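Local structure of beta-hydroxyacid dehydrogenase, 3-hydroxyisobutyrate dehydrogenase (Saccharomonospora xinjiangensis XJ-54, 6GRL) at residues A[150-155]-A[170-175]. The protein probably acts as an NADP-dependent imine reductase, an oxidoreductase related to the 3-hydroxyisobutyrate dehydrogenases. Residues are numbered along the deposited sequence; the frame is centred on the assembly and turned at random.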
ATOM      1  N   LEU A 150      -1.277  -7.220  -4.636  1.00 19.65           N
ATOM      2  CA  LEU A 150       0.066  -6.683  -4.800  1.00 18.38           C
ATOM      3  C   LEU A 150       0.039  -5.549  -5.812  1.00 21.79           C
ATOM      4  O   LEU A 150      -0.575  -5.675  -6.876  1.00 24.57           O
ATOM      5  CB  LEU A 150       1.047  -7.772  -5.253  1.00 16.42           C
ATOM      6  CG  LEU A 150       1.292  -8.949  -4.304  1.00 15.24           C
ATOM      7  CD1 LEU A 150       0.333 -10.095  -4.594  1.00 17.81           C
ATOM      8  CD2 LEU A 150       2.738  -9.419  -4.397  1.00 13.93           C
ATOM      9  N   SER A 151       0.701  -4.445  -5.477  1.00 18.20           N
ATOM     10  CA  SER A 151       0.862  -3.308  -6.372  1.00 18.58           C
ATOM     11  C   SER A 151       2.303  -3.258  -6.857  1.00 14.41           C
ATOM     12  O   SER A 151       3.235  -3.430  -6.067  1.00 15.10           O
ATOM     13  CB  SER A 151       0.503  -1.996  -5.670  1.00 21.87           C
ATOM     14  OG  SER A 151      -0.861  -1.970  -5.284  1.00 28.36           O
ATOM     15  N   PHE A 152       2.489  -3.021  -8.154  1.00 15.86           N
ATOM     16  CA  PHE A 152       3.817  -3.019  -8.749  1.00 15.24           C
ATOM     17  C   PHE A 152       4.056  -1.742  -9.541  1.00 15.27           C
ATOM     18  O   PHE A 152       3.130  -1.154 -10.107  1.00 15.96           O
ATOM     19  CB  PHE A 152       4.028  -4.231  -9.666  1.00 15.59           C
ATOM     20  CG  PHE A 152       4.163  -5.528  -8.926  1.00 13.75           C
ATOM     21  CD1 PHE A 152       5.386  -5.922  -8.410  1.00 12.93           C
ATOM     22  CD2 PHE A 152       3.065  -6.346  -8.736  1.00 13.75           C
ATOM     23  CE1 PHE A 152       5.511  -7.113  -7.723  1.00 13.84           C
ATOM     24  CE2 PHE A 152       3.183  -7.539  -8.052  1.00 14.93           C
ATOM     25  CZ  PHE A 152       4.408  -7.923  -7.545  1.00 13.48           C
ATOM     26  N   SER A 153       5.318  -1.321  -9.570  1.00 12.46           N
ATOM     27  CA  SER A 153       5.744  -0.200 -10.392  1.00 12.56           C
ATOM     28  C   SER A 153       7.163  -0.464 -10.874  1.00 15.84           C
ATOM     29  O   SER A 153       7.915  -1.234 -10.269  1.00 14.11           O
ATOM     30  CB  SER A 153       5.658   1.129  -9.630  1.00 14.68           C
ATOM     31  OG  SER A 153       6.251   1.033  -8.347  1.00 15.38           O
ATOM     32  N   GLY A 154       7.517   0.180 -11.981  1.00 13.36           N
ATOM     33  CA  GLY A 154       8.793  -0.015 -12.629  1.00 16.68           C
ATOM     34  C   GLY A 154       8.597  -0.213 -14.115  1.00 19.81           C
ATOM     35  O   GLY A 154       7.558   0.150 -14.676  1.00 25.42           O
ATOM     36  N   SER A 155       9.605  -0.809 -14.749  1.00 27.95           N
ATOM     37  CA  SER A 155       9.566  -1.014 -16.192  0.71 26.69           C
ATOM     38  C   SER A 155       8.344  -1.833 -16.589  1.00 24.05           C
ATOM     39  O   SER A 155       8.094  -2.909 -16.038  1.00 28.46           O
ATOM     40  CB  SER A 155      10.842  -1.711 -16.660  0.71 25.38           C
ATOM     41  OG  SER A 155      10.660  -2.290 -17.941  0.71 24.42           O
ATOM     42  N   GLY A 170      -1.027 -13.589  -5.573  1.00 18.87           N
ATOM     43  CA  GLY A 170      -2.295 -12.949  -5.294  1.00 20.45           C
ATOM     44  C   GLY A 170      -2.685 -12.045  -6.447  1.00 18.80           C
ATOM     45  O   GLY A 170      -2.125 -12.122  -7.537  1.00 19.86           O
ATOM     46  N   GLY A 171      -3.672 -11.190  -6.184  1.00 20.70           N
ATOM     47  CA  GLY A 171      -4.059 -10.194  -7.168  1.00 22.86           C
ATOM     48  C   GLY A 171      -2.945  -9.181  -7.384  1.00 22.17           C
ATOM     49  O   GLY A 171      -2.271  -8.760  -6.445  1.00 24.72           O
ATOM     50  N   VAL A 172      -2.777  -8.764  -8.639  0.55 22.30           N
ATOM     51  CA  VAL A 172      -1.644  -7.941  -9.052  0.55 21.23           C
ATOM     52  C   VAL A 172      -2.140  -6.778  -9.905  0.55 21.66           C
ATOM     53  O   VAL A 172      -3.021  -6.952 -10.755  0.55 22.88           O
ATOM     54  CB  VAL A 172      -0.604  -8.785  -9.823  0.55 21.33           C
ATOM     55  CG1 VAL A 172       0.385  -7.901 -10.552  0.55 20.87           C
ATOM     56  CG2 VAL A 172       0.123  -9.727  -8.873  0.55 19.65           C
ATOM     57  N   ALA A 173      -1.570  -5.591  -9.679  1.00 21.07           N
ATOM     58  CA  ALA A 173      -1.921  -4.392 -10.426  1.00 23.01           C
ATOM     59  C   ALA A 173      -0.652  -3.599 -10.697  1.00 21.86           C
ATOM     60  O   ALA A 173       0.236  -3.525  -9.842  1.00 21.49           O
ATOM     61  CB  ALA A 173      -2.936  -3.528  -9.668  1.00 23.16           C
ATOM     62  N   TYR A 174      -0.567  -3.018 -11.890  1.00 22.01           N
ATOM     63  CA  TYR A 174       0.580  -2.223 -12.308  1.00 22.62           C
ATOM     64  C   TYR A 174       0.219  -0.744 -12.267  1.00 24.36           C
ATOM     65  O   TYR A 174      -0.861  -0.346 -12.715  1.00 28.02           O
ATOM     66  CB  TYR A 174       1.026  -2.619 -13.718  1.00 26.09           C
ATOM     67  CG  TYR A 174       2.224  -1.859 -14.241  1.00 24.96           C
ATOM     68  CD1 TYR A 174       3.501  -2.115 -13.761  1.00 21.94           C
ATOM     69  CD2 TYR A 174       2.077  -0.894 -15.231  1.00 26.91           C
ATOM     70  CE1 TYR A 174       4.599  -1.424 -14.243  1.00 22.75           C
ATOM     71  CE2 TYR A 174       3.167  -0.200 -15.719  1.00 27.11           C
ATOM     72  CZ  TYR A 174       4.426  -0.469 -15.223  1.00 26.07           C
ATOM     73  OH  TYR A 174       5.512   0.222 -15.709  1.00 29.81           O
ATOM     74  N   HIS A 175       1.131   0.072 -11.732  1.00 21.14           N
ATOM     75  CA  HIS A 175       0.829   1.473 -11.475  1.00 24.31           C
ATOM     76  C   HIS A 175       1.599   2.460 -12.340  1.00 25.63           C
ATOM     77  O   HIS A 175       1.195   3.625 -12.416  1.00 28.08           O
ATOM     78  CB  HIS A 175       1.078   1.805  -9.996  1.00 23.24           C
ATOM     79  CG  HIS A 175      -0.057   1.421  -9.098  1.00 29.27           C
ATOM     80  ND1 HIS A 175      -0.137   0.190  -8.482  1.00 30.62           N
ATOM     81  CD2 HIS A 175      -1.169   2.099  -8.728  1.00 32.24           C
ATOM     82  CE1 HIS A 175      -1.243   0.130  -7.763  1.00 29.82           C
ATOM     83  NE2 HIS A 175      -1.888   1.275  -7.895  1.00 32.26           N
TER
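The carbonyl oxygen F152 O is approached by two donors of segment 170-175: H175 N at 2.9 Å in a hydrogen bond, and Y174 CA at 3.5 Å in a CA-H...O contact. The imidazole of H175 also presents an edge to this oxygen, which lies in the ring plane. Two residues earlier the pattern repeats at L150 O, which accepts A173 N at 3.0 Å and has V172 CA at 3.3 Å. In the reverse direction L150 N donates to G171 O over 2.6 Å, and F152 N to A173 O. L150 and F152, alternate residues of strand 149-154, thus each bond to the two residues flanking their opposite number (V172 and Y174), the pattern of parallel pairing, with S151 facing A173 between them. The two short axes diverge by 30°, evidence of twist.

On one face lie L150, F152, V172 and Y174. Here F152 CD2 lies 3.6 Å from V172 CG1 in the conformer considered; a second copy of V172 is modelled, so this detail is provisional. F159 of helix 156-166 touches F152 and V172 and meets the Y174 ring with planes about 30° apart, so the connecting helix packs on this face. On the face that carries S151 and A173, the imidazole of H175 lies next to S151: with CG anti to its own carbonyl carbon (chi1 -82°), H175 CE1 comes within 3.3 Å of S151 OG, an edge approach without a hydrogen bond. Beyond the paired residues, S153 OG turns to A179 O and A182 N, tying strand 149-154 to the start of helix 181-209. Strand 149-154, helix 156-166 and edge strand 171-174 together form a beta-alpha-beta unit at one end of the sheet, within the Rossmann-type NAD-binding domain, of the kind named after 6-phosphogluconate dehydrogenase.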